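Local coordinates for iron-regulated outer membrane protein (Neisseria meningitidis, PDB 4B7O) that transports iron across the outer membrane as a TonB-dependent transporter, possibly taking it up in siderophore-bound form, at residues D122-D127 and Q308-L313; M112-V117 and R136-P141; L320-K325 and L378-N383; L484-G489 and A534-N539. All blocks are in the same frame, centred on the assembly; numbering follows the deposited sequence.

In the fold
The structure is an apoprotein, with no iron ligand to measure from. Contact 2 lies inside the plug, its centre about 3 Å from that of the chain. Contact 1 joins the plug to the barrel wall, and contacts 3 and 4 lie within the wall. Contacts 1 and 2 have centres about 13 Å apart and touch: Arg136 NH2 makes a probable hydrogen bond of 3.0 Å with Asp127 O. Contacts 1 and 3 reach the neighbouring barrel strands 303-320 and 323-339, with nearest atoms about 6 Å apart. Contacts 2 and 4 come within about 5 Å (nearest atoms). Arg512 joins both, with a hydrogen bond to Asn115 O of contact 2 and a salt bridge to Glu535 of contact 4.

Contact 1 (D122-D127 and Q308-L313); sequences DNAYSD and QSNTNL
Asp122 and Asn312 bring the two backbones nearest each other, with CA atoms 7.7 Å apart, where a plug loop passes the wall of the TonB-dependent transporter barrel. Residues 122-127 follow plug strand 118-121. Residues 308-313 belong to barrel strand 303-320, and Asn310 and Asn312 point from it toward the plug. The methyl of Ala124 lies off the end of the Asn310 amide, between its two polar atoms. Its CB lies 4.1 Å from both OD1 and ND2 of that amide, so neither end is favoured. Asn310 CG is anti to its backbone N (chi1 -159°), which carries the amide off the strand toward the loop. Asn312, two residues on, has the same first torsion, and its OD1 lies 4.3 Å from Ala124 CB. The segments meet here by van der Waals contact. Several polar groups bond to neighbours outside the two segments. Asp122 OD2 bonds to Thr171 OG1 of the plug. Asn329 of the adjoining barrel strand gives a hydrogen bond to Asn123 O and a weak one to Asn312 OD1, so one side chain serves both the plug loop and the barrel strand. Tyr331 of the same strand touches both Ala124 and Asn312. The closest approach pairs two oxygens, Asp122 O and Asn312 OD1, at 3.6 Å.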
loop_
_atom_site.group_PDB
_atom_site.type_symbol
_atom_site.label_atom_id
_atom_site.label_comp_id
_atom_site.label_asym_id
_atom_site.label_seq_id
_atom_site.Cartn_x
_atom_site.Cartn_y
_atom_site.Cartn_z
ATOM N N ASP A 122 2.278 -8.495 -7.501
ATOM C CA ASP A 122 3.052 -9.640 -7.970
ATOM C C ASP A 122 4.405 -9.850 -7.277
ATOM O O ASP A 122 5.369 -10.328 -7.887
ATOM C CB ASP A 122 3.192 -9.564 -9.469
ATOM C CG ASP A 122 1.861 -9.689 -10.163
ATOM O OD1 ASP A 122 1.020 -10.503 -9.704
ATOM O OD2 ASP A 122 1.648 -8.992 -11.171
ATOM N N ASN A 123 4.462 -9.504 -5.993
ATOM C CA ASN A 123 5.686 -9.670 -5.260
ATOM C C ASN A 123 6.842 -8.735 -5.705
ATOM O O ASN A 123 7.995 -9.131 -5.707
ATOM C CB ASN A 123 6.162 -11.137 -5.313
ATOM C CG ASN A 123 6.927 -11.525 -4.047
ATOM O OD1 ASN A 123 6.632 -11.013 -2.966
ATOM N ND2 ASN A 123 7.917 -12.403 -4.180
ATOM N N ALA A 124 6.514 -7.508 -6.097
ATOM C CA ALA A 124 7.496 -6.500 -6.360
ATOM C C ALA A 124 7.031 -5.225 -5.712
ATOM O O ALA A 124 5.892 -4.840 -5.854
ATOM C CB ALA A 124 7.643 -6.303 -7.853
ATOM N N TYR A 125 7.939 -4.531 -5.044
ATOM C CA TYR A 125 7.576 -3.348 -4.326
ATOM C C TYR A 125 8.863 -2.601 -3.985
ATOM O O TYR A 125 9.933 -3.166 -3.852
ATOM C CB TYR A 125 6.851 -3.750 -3.018
ATOM C CG TYR A 125 7.614 -4.820 -2.174
ATOM C CD1 TYR A 125 7.430 -6.176 -2.397
ATOM C CD2 TYR A 125 8.485 -4.455 -1.170
ATOM C CE1 TYR A 125 8.119 -7.148 -1.663
ATOM C CE2 TYR A 125 9.155 -5.412 -0.413
ATOM C CZ TYR A 125 8.957 -6.754 -0.678
ATOM O OH TYR A 125 9.609 -7.691 0.062
ATOM N N SER A 126 8.718 -1.333 -3.722
ATOM C CA SER A 126 9.832 -0.449 -3.544
ATOM C C SER A 126 9.455 0.329 -2.318
ATOM O O SER A 126 8.290 0.440 -2.005
ATOM C CB SER A 126 9.851 0.501 -4.757
ATOM O OG SER A 126 10.501 1.692 -4.463
ATOM N N ASP A 127 10.428 0.885 -1.620
ATOM C CA ASP A 127 10.088 1.566 -0.409
ATOM C C ASP A 127 10.449 3.028 -0.459
ATOM O O ASP A 127 10.203 3.778 0.498
ATOM C CB ASP A 127 10.684 0.818 0.800
ATOM C CG ASP A 127 12.189 0.913 0.885
ATOM O OD1 ASP A 127 12.846 1.115 -0.159
ATOM O OD2 ASP A 127 12.706 0.752 2.013
ATOM N N GLN A 308 3.548 4.229 -12.567
ATOM C CA GLN A 308 4.201 3.070 -11.993
ATOM C C GLN A 308 4.175 2.010 -13.067
ATOM O O GLN A 308 3.113 1.728 -13.647
ATOM C CB GLN A 308 3.436 2.586 -10.752
ATOM C CG GLN A 308 4.172 1.498 -9.969
ATOM C CD GLN A 308 3.525 1.190 -8.624
ATOM O OE1 GLN A 308 3.945 1.705 -7.596
ATOM N NE2 GLN A 308 2.470 0.374 -8.635
ATOM N N SER A 309 5.324 1.417 -13.336
ATOM C CA SER A 309 5.455 0.368 -14.351
ATOM C C SER A 309 6.122 -0.816 -13.762
ATOM O O SER A 309 6.985 -0.676 -12.920
ATOM C CB SER A 309 6.337 0.832 -15.507
ATOM O OG SER A 309 5.505 1.603 -16.320
ATOM N N ASN A 310 5.778 -1.986 -14.267
ATOM C CA ASN A 310 6.304 -3.221 -13.724
ATOM C C ASN A 310 6.552 -4.236 -14.824
ATOM O O ASN A 310 5.628 -4.596 -15.562
ATOM C CB ASN A 310 5.286 -3.787 -12.720
ATOM C CG ASN A 310 5.918 -4.750 -11.734
ATOM O OD1 ASN A 310 7.158 -4.848 -11.641
ATOM N ND2 ASN A 310 5.076 -5.465 -10.974
ATOM N N THR A 311 7.776 -4.721 -14.933
ATOM C CA THR A 311 8.033 -5.874 -15.777
ATOM C C THR A 311 8.415 -7.063 -14.921
ATOM O O THR A 311 9.373 -7.015 -14.130
ATOM C CB THR A 311 9.176 -5.574 -16.760
ATOM O OG1 THR A 311 8.828 -4.370 -17.422
ATOM C CG2 THR A 311 9.299 -6.656 -17.779
ATOM N N ASN A 312 7.672 -8.138 -15.054
ATOM C CA ASN A 312 7.792 -9.181 -14.045
ATOM C C ASN A 312 7.923 -10.499 -14.702
ATOM O O ASN A 312 7.159 -10.832 -15.640
ATOM C CB ASN A 312 6.597 -9.216 -13.087
ATOM C CG ASN A 312 6.934 -9.986 -11.766
ATOM O OD1 ASN A 312 7.391 -9.415 -10.780
ATOM N ND2 ASN A 312 6.750 -11.269 -11.781
ATOM N N LEU A 313 8.891 -11.260 -14.209
ATOM C CA LEU A 313 8.983 -12.629 -14.620
ATOM C C LEU A 313 8.832 -13.510 -13.421
ATOM O O LEU A 313 9.547 -13.333 -12.456
ATOM C CB LEU A 313 10.339 -12.858 -15.250
ATOM C CG LEU A 313 10.632 -14.218 -15.872
ATOM C CD1 LEU A 313 9.757 -14.503 -17.084
ATOM C CD2 LEU A 313 12.079 -14.206 -16.324
#

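Contact 2 (M112-V117 and R136-P141); sequences MGQNSV and RFIVDP
Gln114 lays its side-chain amide against the backbone of Arg136, inside the plug domain of this TonB-dependent transporter. The amide meets both polar backbone atoms of that one residue. Gln114 NE2 donates to Arg136 O at 3.3 Å, with an N-H...O angle of 140°. The donor sits above the carbonyl plane, 46° out of it. In return Arg136 N makes a weak bond to Gln114 OE1, 3.5 Å long. Next to this pair the two side chains slide past each other in opposite directions. Arg136 CD packs on Gln114 CB at 3.8 Å. The Arg136 chain is extended from CG to NE, and this brings its guanidinium beside the backbone of Gln114 and Asn115. Gln114 O lies over one face of that group, 3.4 Å above the plane and offset toward its rim. Ile138 packs against the amide, its CG1 3.9 Å from Gln114 NE2. A second shell holds both partners from outside. Leu107 N bonds to Gln114 OE1, and Arg136 NH2 bonds to Asp127 O. Arg509 and Arg512 of the barrel both bond to Asn115 O. The turn that presents Gln114 is closed on one carbonyl: Gly113 O accepts from Ser116 N at 2.8 Å and from Val117 N at 3.0 Å, the two donors arriving from opposite faces of its plane.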
loop_
_atom_site.group_PDB
_atom_site.type_symbol
_atom_site.label_atom_id
_atom_site.label_comp_id
_atom_site.label_asym_id
_atom_site.label_seq_id
_atom_site.Cartn_x
_atom_site.Cartn_y
_atom_site.Cartn_z
ATOM N N MET A 112 -0.142 2.664 11.087
ATOM C CA MET A 112 1.225 2.876 10.609
ATOM C C MET A 112 1.124 3.202 9.168
ATOM O O MET A 112 0.258 2.630 8.471
ATOM C CB MET A 112 2.082 1.660 10.816
ATOM C CG MET A 112 2.197 1.225 12.254
ATOM S SD MET A 112 3.023 2.464 13.283
ATOM C CE MET A 112 4.679 2.388 12.668
ATOM N N GLY A 113 1.932 4.165 8.724
ATOM C CA GLY A 113 1.772 4.701 7.353
ATOM C C GLY A 113 2.667 4.023 6.306
ATOM O O GLY A 113 3.415 3.068 6.623
ATOM N N GLN A 114 2.653 4.541 5.072
ATOM C CA GLN A 114 3.407 3.874 3.982
ATOM C C GLN A 114 4.921 3.940 4.100
ATOM O O GLN A 114 5.633 3.265 3.363
ATOM C CB GLN A 114 2.999 4.383 2.636
ATOM C CG GLN A 114 1.660 3.847 2.214
ATOM C CD GLN A 114 0.995 4.718 1.160
ATOM O OE1 GLN A 114 0.711 5.920 1.388
ATOM N NE2 GLN A 114 0.748 4.124 -0.005
ATOM N N ASN A 115 5.423 4.749 5.016
ATOM C CA ASN A 115 6.810 4.622 5.359
ATOM C C ASN A 115 7.144 3.195 5.879
ATOM O O ASN A 115 8.269 2.743 5.752
ATOM C CB ASN A 115 7.204 5.701 6.353
ATOM C CG ASN A 115 8.566 5.454 6.966
ATOM O OD1 ASN A 115 9.594 5.711 6.347
ATOM N ND2 ASN A 115 8.578 4.947 8.183
ATOM N N SER A 116 6.179 2.458 6.401
ATOM C CA SER A 116 6.506 1.092 6.856
ATOM C C SER A 116 5.637 0.047 6.196
ATOM O O SER A 116 5.955 -1.144 6.277
ATOM C CB SER A 116 6.376 0.918 8.385
ATOM O OG SER A 116 5.894 2.092 9.029
ATOM N N VAL A 117 4.501 0.442 5.614
ATOM C CA VAL A 117 3.690 -0.602 4.970
ATOM C C VAL A 117 3.814 -0.585 3.470
ATOM O O VAL A 117 3.624 0.423 2.850
ATOM C CB VAL A 117 2.267 -0.689 5.538
ATOM C CG1 VAL A 117 1.923 0.527 6.366
ATOM C CG2 VAL A 117 1.175 -1.073 4.523
ATOM N N ARG A 136 2.505 7.352 -1.243
ATOM C CA ARG A 136 3.144 6.501 -2.209
ATOM C C ARG A 136 2.078 5.917 -3.184
ATOM O O ARG A 136 0.913 5.762 -2.830
ATOM C CB ARG A 136 3.924 5.430 -1.473
ATOM C CG ARG A 136 5.121 6.034 -0.710
ATOM C CD ARG A 136 5.773 4.938 0.133
ATOM N NE ARG A 136 7.164 5.182 0.517
ATOM C CZ ARG A 136 7.557 6.010 1.482
ATOM N NH1 ARG A 136 6.686 6.727 2.204
ATOM N NH2 ARG A 136 8.857 6.107 1.737
ATOM N N PHE A 137 2.476 5.635 -4.407
ATOM C CA PHE A 137 1.540 5.212 -5.474
ATOM C C PHE A 137 0.721 3.978 -5.057
ATOM O O PHE A 137 1.306 2.949 -4.656
ATOM C CB PHE A 137 2.325 4.886 -6.766
ATOM C CG PHE A 137 1.464 4.850 -8.000
ATOM C CD1 PHE A 137 0.720 3.686 -8.351
ATOM C CD2 PHE A 137 1.366 5.979 -8.827
ATOM C CE1 PHE A 137 -0.110 3.678 -9.483
ATOM C CE2 PHE A 137 0.544 5.965 -9.952
ATOM C CZ PHE A 137 -0.191 4.818 -10.288
ATOM N N ILE A 138 -0.609 4.063 -5.173
ATOM C CA ILE A 138 -1.451 2.932 -4.877
ATOM C C ILE A 138 -2.062 2.335 -6.130
ATOM O O ILE A 138 -2.732 3.028 -6.876
ATOM C CB ILE A 138 -2.610 3.297 -3.943
ATOM C CG1 ILE A 138 -2.076 3.840 -2.619
ATOM C CG2 ILE A 138 -3.399 2.031 -3.695
ATOM C CD1 ILE A 138 -3.100 4.497 -1.697
ATOM N N VAL A 139 -1.891 1.034 -6.330
ATOM C CA VAL A 139 -2.269 0.360 -7.604
ATOM C C VAL A 139 -3.776 0.393 -7.923
ATOM O O VAL A 139 -4.616 0.543 -7.045
ATOM C CB VAL A 139 -1.814 -1.113 -7.600
ATOM C CG1 VAL A 139 -2.711 -1.915 -6.663
ATOM C CG2 VAL A 139 -1.839 -1.696 -9.002
ATOM N N ASP A 140 -4.111 0.246 -9.188
ATOM C CA ASP A 140 -5.469 0.439 -9.603
ATOM C C ASP A 140 -6.117 -0.952 -9.640
ATOM O O ASP A 140 -5.646 -1.846 -10.316
ATOM C CB ASP A 140 -5.439 1.134 -10.963
ATOM C CG ASP A 140 -6.752 1.030 -11.706
ATOM O OD1 ASP A 140 -7.809 0.990 -11.043
ATOM O OD2 ASP A 140 -6.729 0.939 -12.966
ATOM N N PRO A 141 -7.198 -1.140 -8.904
ATOM C CA PRO A 141 -7.898 -2.428 -8.789
ATOM C C PRO A 141 -8.332 -3.033 -10.081
ATOM O O PRO A 141 -8.575 -4.240 -10.159
ATOM C CB PRO A 141 -9.152 -2.088 -7.958
ATOM C CG PRO A 141 -9.262 -0.583 -7.992
ATOM C CD PRO A 141 -7.822 -0.101 -8.065
#

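Contact 3 (L320-K325 and L378-N383); sequences LGFVEK and LKYGIN
Tyr380 points its hydroxyl at Phe322 and Val323, which lie at a beta hairpin turn of the transporter's barrel. The turn is type II', from Leu320 to Val323, and joins strands 303-320 and 323-339. Such short turns are characteristic of the periplasmic rim in this family. Tyr380 stands on strand 376-391, and strand 355-373 runs between it and the hairpin. Its side chain crosses that of Phe322 at about a right angle. The hydroxyl meets the edge of the Phe322 ring near the ring plane, with Tyr380 OH 3.7 Å from Phe322 CE1. The two rings therefore do not stack on each other. Val323 comes in obliquely and touches the same oxygen. Its CG2 is anti to the carbonyl carbon, and that branch makes the contact. Tyr380 CG sits between its backbone N and carbonyl carbon (chi1 48°), and the ring leans over the neighbouring strand. There it meets the ring of Phe368, with the planes only about 10° apart. Val323 touches Phe368 too. The Tyr380 hydroxyl has its polar partner on that middle strand, in a hydrogen bond with Ser370 OG. After the turn, Glu324 and Lys325 both face Asp369 in a classic beta bulge. The shortest approach between the segments is 3.5 Å, from Val323 CG2 to Tyr380 OH.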
loop_
_atom_site.group_PDB
_atom_site.type_symbol
_atom_site.label_atom_id
_atom_site.label_comp_id
_atom_site.label_asym_id
_atom_site.label_seq_id
_atom_site.Cartn_x
_atom_site.Cartn_y
_atom_site.Cartn_z
ATOM N N LEU A 320 10.969 -31.037 -7.721
ATOM C CA LEU A 320 12.250 -30.861 -8.346
ATOM C C LEU A 320 13.315 -31.632 -7.554
ATOM O O LEU A 320 14.364 -31.074 -7.127
ATOM C CB LEU A 320 12.560 -29.371 -8.367
ATOM C CG LEU A 320 13.603 -28.890 -9.364
ATOM C CD1 LEU A 320 12.939 -27.959 -10.391
ATOM C CD2 LEU A 320 14.761 -28.231 -8.601
ATOM N N GLY A 321 13.054 -32.927 -7.369
ATOM C CA GLY A 321 13.945 -33.740 -6.550
ATOM C C GLY A 321 13.805 -33.333 -5.099
ATOM O O GLY A 321 12.709 -33.375 -4.539
ATOM N N PHE A 322 14.894 -32.879 -4.490
ATOM C CA PHE A 322 14.846 -32.541 -3.053
ATOM C C PHE A 322 14.074 -31.225 -2.697
ATOM O O PHE A 322 13.810 -30.899 -1.507
ATOM C CB PHE A 322 16.257 -32.635 -2.431
ATOM C CG PHE A 322 17.127 -31.415 -2.643
ATOM C CD1 PHE A 322 16.933 -30.250 -1.864
ATOM C CD2 PHE A 322 18.199 -31.438 -3.572
ATOM C CE1 PHE A 322 17.757 -29.133 -2.027
ATOM C CE2 PHE A 322 19.024 -30.315 -3.745
ATOM C CZ PHE A 322 18.806 -29.167 -2.967
ATOM N N VAL A 323 13.709 -30.484 -3.742
ATOM C CA VAL A 323 12.928 -29.280 -3.607
ATOM C C VAL A 323 11.477 -29.597 -4.024
ATOM O O VAL A 323 11.208 -29.994 -5.168
ATOM C CB VAL A 323 13.572 -28.139 -4.407
ATOM C CG1 VAL A 323 12.588 -26.999 -4.655
ATOM C CG2 VAL A 323 14.875 -27.670 -3.727
ATOM N N GLU A 324 10.567 -29.450 -3.057
ATOM C CA GLU A 324 9.152 -29.733 -3.246
ATOM C C GLU A 324 8.494 -28.614 -4.058
ATOM O O GLU A 324 7.663 -28.866 -4.944
ATOM C CB GLU A 324 8.440 -29.847 -1.876
ATOM C CG GLU A 324 6.929 -30.091 -1.997
ATOM C CD GLU A 324 6.255 -30.475 -0.682
ATOM O OE1 GLU A 324 6.968 -30.641 0.335
ATOM O OE2 GLU A 324 5.007 -30.614 -0.683
ATOM N N LYS A 325 8.865 -27.374 -3.734
ATOM C CA LYS A 325 8.322 -26.197 -4.393
ATOM C C LYS A 325 9.295 -25.019 -4.379
ATOM O O LYS A 325 9.900 -24.682 -3.338
ATOM C CB LYS A 325 6.996 -25.792 -3.766
ATOM C CG LYS A 325 6.396 -24.577 -4.416
ATOM C CD LYS A 325 4.888 -24.696 -4.455
ATOM C CE LYS A 325 4.275 -23.309 -4.643
ATOM N NZ LYS A 325 2.911 -23.448 -5.234
ATOM N N LEU A 378 10.399 -27.330 5.312
ATOM C CA LEU A 378 11.496 -26.416 5.571
ATOM C C LEU A 378 11.471 -25.384 4.436
ATOM O O LEU A 378 11.339 -25.759 3.252
ATOM C CB LEU A 378 12.814 -27.186 5.504
ATOM C CG LEU A 378 14.088 -26.462 5.971
ATOM C CD1 LEU A 378 13.915 -25.658 7.259
ATOM C CD2 LEU A 378 15.234 -27.452 6.167
ATOM N N LYS A 379 11.547 -24.102 4.767
ATOM C CA LYS A 379 11.561 -23.072 3.702
ATOM C C LYS A 379 12.830 -22.298 3.805
ATOM O O LYS A 379 13.278 -21.979 4.922
ATOM C CB LYS A 379 10.420 -22.064 3.842
ATOM C CG LYS A 379 9.015 -22.561 3.543
ATOM C CD LYS A 379 8.018 -21.586 4.153
ATOM C CE LYS A 379 7.234 -20.773 3.137
ATOM N NZ LYS A 379 6.607 -21.711 2.163
ATOM N N TYR A 380 13.421 -21.971 2.649
ATOM C CA TYR A 380 14.602 -21.118 2.650
ATOM C C TYR A 380 14.601 -20.395 1.309
ATOM O O TYR A 380 14.045 -20.883 0.302
ATOM C CB TYR A 380 15.885 -21.964 2.872
ATOM C CG TYR A 380 15.883 -23.179 1.953
ATOM C CD1 TYR A 380 15.049 -24.237 2.214
ATOM C CD2 TYR A 380 16.670 -23.233 0.769
ATOM C CE1 TYR A 380 14.994 -25.352 1.396
ATOM C CE2 TYR A 380 16.608 -24.348 -0.086
ATOM C CZ TYR A 380 15.773 -25.410 0.247
ATOM O OH TYR A 380 15.627 -26.519 -0.557
ATOM N N GLY A 381 15.209 -19.227 1.300
ATOM C CA GLY A 381 15.345 -18.500 0.091
ATOM C C GLY A 381 16.136 -17.252 0.245
ATOM O O GLY A 381 16.752 -17.002 1.298
ATOM N N ILE A 382 16.066 -16.446 -0.799
ATOM C CA ILE A 382 16.975 -15.286 -1.003
ATOM C C ILE A 382 16.185 -14.107 -1.546
ATOM O O ILE A 382 15.356 -14.280 -2.419
ATOM C CB ILE A 382 18.016 -15.646 -2.097
ATOM C CG1 ILE A 382 18.908 -16.774 -1.617
ATOM C CG2 ILE A 382 18.930 -14.471 -2.403
ATOM C CD1 ILE A 382 19.844 -16.271 -0.528
ATOM N N ASN A 383 16.462 -12.918 -1.023
ATOM C CA ASN A 383 15.804 -11.700 -1.418
ATOM C C ASN A 383 16.869 -10.719 -1.849
ATOM O O ASN A 383 17.805 -10.462 -1.076
ATOM C CB ASN A 383 15.095 -11.087 -0.216
ATOM C CG ASN A 383 14.096 -12.026 0.431
ATOM O OD1 ASN A 383 14.179 -12.257 1.640
ATOM N ND2 ASN A 383 13.149 -12.572 -0.364
#

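Contact 4 (L484-G489 and A534-N539); sequences LNPSFG and AERARN
Arg536 makes two hydrogen bonds to residues 484-489, each from a different nitrogen. Its NH2 donates to the backbone oxygen of Leu484, with NH2 2.9 Å from Leu484 O. The C=O...N angle is 164°, so the nitrogen stands nearly in line with the carbonyl. Its NE donates to the side-chain amide of Asn485, with NE 3.1 Å from Asn485 OD1. Both oxygens lie at the edge of the guanidinium, a little tilted from its plane. Amide and guanidinium are themselves turned only modestly against each other. The Asn485 amide is held at its other end as well, because ND2 bonds to Ser508 OG. The two strands belong to the beta-barrel of this TonB-dependent transporter but are not direct neighbours. Strand 498-509 pairs antiparallel with both and lies between them. Their segments therefore run nearly parallel, 13° apart, with axes 9.4 Å from each other. Arg536 has to span the middle strand, and CG anti to the backbone N (chi1 -162°) sends it that way. The remaining contacts are van der Waals. The Pro486 ring crosses the arginine at about a right angle, and its CD lies 3.7 Å from Arg536 NH2. Tyr506 of the middle strand touches Pro486 and Arg536 alike. Arg536 CD passes Asn485 OD1 at 3.8 Å.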
loop_
_atom_site.group_PDB
_atom_site.type_symbol
_atom_site.label_atom_id
_atom_site.label_comp_id
_atom_site.label_asym_id
_atom_site.label_seq_id
_atom_site.Cartn_x
_atom_site.Cartn_y
_atom_site.Cartn_z
ATOM N N LEU A 484 20.198 -10.158 12.255
ATOM C CA LEU A 484 19.553 -11.498 12.261
ATOM C C LEU A 484 18.142 -11.350 12.829
ATOM O O LEU A 484 17.958 -10.763 13.897
ATOM C CB LEU A 484 20.359 -12.475 13.147
ATOM C CG LEU A 484 21.385 -13.404 12.480
ATOM C CD1 LEU A 484 20.794 -14.374 11.464
ATOM C CD2 LEU A 484 22.500 -12.610 11.817
ATOM N N ASN A 485 17.154 -11.881 12.143
ATOM C CA ASN A 485 15.800 -11.712 12.625
ATOM C C ASN A 485 15.092 -13.027 12.844
ATOM O O ASN A 485 14.815 -13.744 11.874
ATOM C CB ASN A 485 15.001 -10.840 11.685
ATOM C CG ASN A 485 15.618 -9.483 11.475
ATOM O OD1 ASN A 485 15.697 -8.612 12.381
ATOM N ND2 ASN A 485 16.004 -9.266 10.269
ATOM N N PRO A 486 14.826 -13.368 14.126
ATOM C CA PRO A 486 14.242 -14.650 14.498
ATOM C C PRO A 486 12.760 -14.550 14.618
ATOM O O PRO A 486 12.260 -13.564 15.115
ATOM C CB PRO A 486 14.845 -14.917 15.879
ATOM C CG PRO A 486 15.107 -13.585 16.459
ATOM C CD PRO A 486 15.420 -12.687 15.300
ATOM N N SER A 487 12.046 -15.554 14.167
ATOM C CA SER A 487 10.619 -15.490 14.349
ATOM C C SER A 487 10.025 -16.859 14.682
ATOM O O SER A 487 10.513 -17.883 14.165
ATOM C CB SER A 487 9.973 -14.928 13.077
ATOM O OG SER A 487 10.099 -15.858 12.010
ATOM N N PHE A 488 8.959 -16.866 15.492
ATOM C CA PHE A 488 8.153 -18.098 15.655
ATOM C C PHE A 488 6.691 -17.811 15.909
ATOM O O PHE A 488 6.324 -16.762 16.395
ATOM C CB PHE A 488 8.805 -19.075 16.726
ATOM C CG PHE A 488 8.623 -18.649 18.194
ATOM C CD1 PHE A 488 8.875 -17.363 18.618
ATOM C CD2 PHE A 488 8.194 -19.579 19.150
ATOM C CE1 PHE A 488 8.682 -16.984 19.950
ATOM C CE2 PHE A 488 7.997 -19.228 20.481
ATOM C CZ PHE A 488 8.255 -17.929 20.888
ATOM N N GLY A 489 5.843 -18.734 15.545
ATOM C CA GLY A 489 4.440 -18.610 15.842
ATOM C C GLY A 489 3.801 -19.980 15.915
ATOM O O GLY A 489 4.383 -20.982 15.473
ATOM N N ALA A 534 19.405 -0.339 10.463
ATOM C CA ALA A 534 17.982 -0.652 10.156
ATOM C C ALA A 534 17.055 -0.576 11.359
ATOM O O ALA A 534 17.442 -0.901 12.466
ATOM C CB ALA A 534 17.840 -2.015 9.506
ATOM N N GLU A 535 15.830 -0.115 11.117
ATOM C CA GLU A 535 14.741 -0.110 12.080
ATOM C C GLU A 535 14.419 -1.536 12.401
ATOM O O GLU A 535 14.230 -2.355 11.483
ATOM C CB GLU A 535 13.509 0.496 11.441
ATOM C CG GLU A 535 13.454 1.996 11.553
ATOM C CD GLU A 535 12.315 2.603 10.736
ATOM O OE1 GLU A 535 11.716 1.858 9.898
ATOM O OE2 GLU A 535 11.995 3.803 10.963
ATOM N N ARG A 536 14.286 -1.835 13.680
ATOM C CA ARG A 536 14.073 -3.256 14.091
ATOM C C ARG A 536 12.773 -3.457 14.862
ATOM O O ARG A 536 12.542 -2.846 15.907
ATOM C CB ARG A 536 15.291 -3.820 14.841
ATOM C CG ARG A 536 15.290 -5.335 14.887
ATOM C CD ARG A 536 16.681 -5.883 14.908
ATOM N NE ARG A 536 16.709 -7.347 14.982
ATOM C CZ ARG A 536 16.723 -8.018 16.133
ATOM N NH1 ARG A 536 16.680 -7.342 17.298
ATOM N NH2 ARG A 536 16.775 -9.356 16.110
ATOM N N ALA A 537 11.876 -4.231 14.283
ATOM C CA ALA A 537 10.562 -4.375 14.894
ATOM C C ALA A 537 10.539 -5.698 15.648
ATOM O O ALA A 537 11.089 -6.718 15.165
ATOM C CB ALA A 537 9.472 -4.382 13.819
ATOM N N ARG A 538 9.901 -5.678 16.812
ATOM C CA ARG A 538 9.498 -6.931 17.443
ATOM C C ARG A 538 7.982 -6.939 17.556
ATOM O O ARG A 538 7.441 -6.093 18.220
ATOM C CB ARG A 538 10.144 -7.071 18.828
ATOM C CG ARG A 538 10.049 -8.479 19.402
ATOM C CD ARG A 538 10.612 -8.558 20.830
ATOM N NE ARG A 538 10.058 -7.589 21.793
ATOM C CZ ARG A 538 10.128 -7.748 23.125
ATOM N NH1 ARG A 538 10.685 -8.848 23.636
ATOM N NH2 ARG A 538 9.640 -6.830 23.969
ATOM N N ASN A 539 7.318 -7.874 16.892
ATOM C CA ASN A 539 5.874 -7.904 16.870
ATOM C C ASN A 539 5.329 -9.147 17.571
ATOM O O ASN A 539 5.590 -10.259 17.179
ATOM C CB ASN A 539 5.356 -7.824 15.406
ATOM C CG ASN A 539 3.854 -7.600 15.304
ATOM O OD1 ASN A 539 3.368 -6.528 15.574
ATOM N ND2 ASN A 539 3.112 -8.628 14.892
#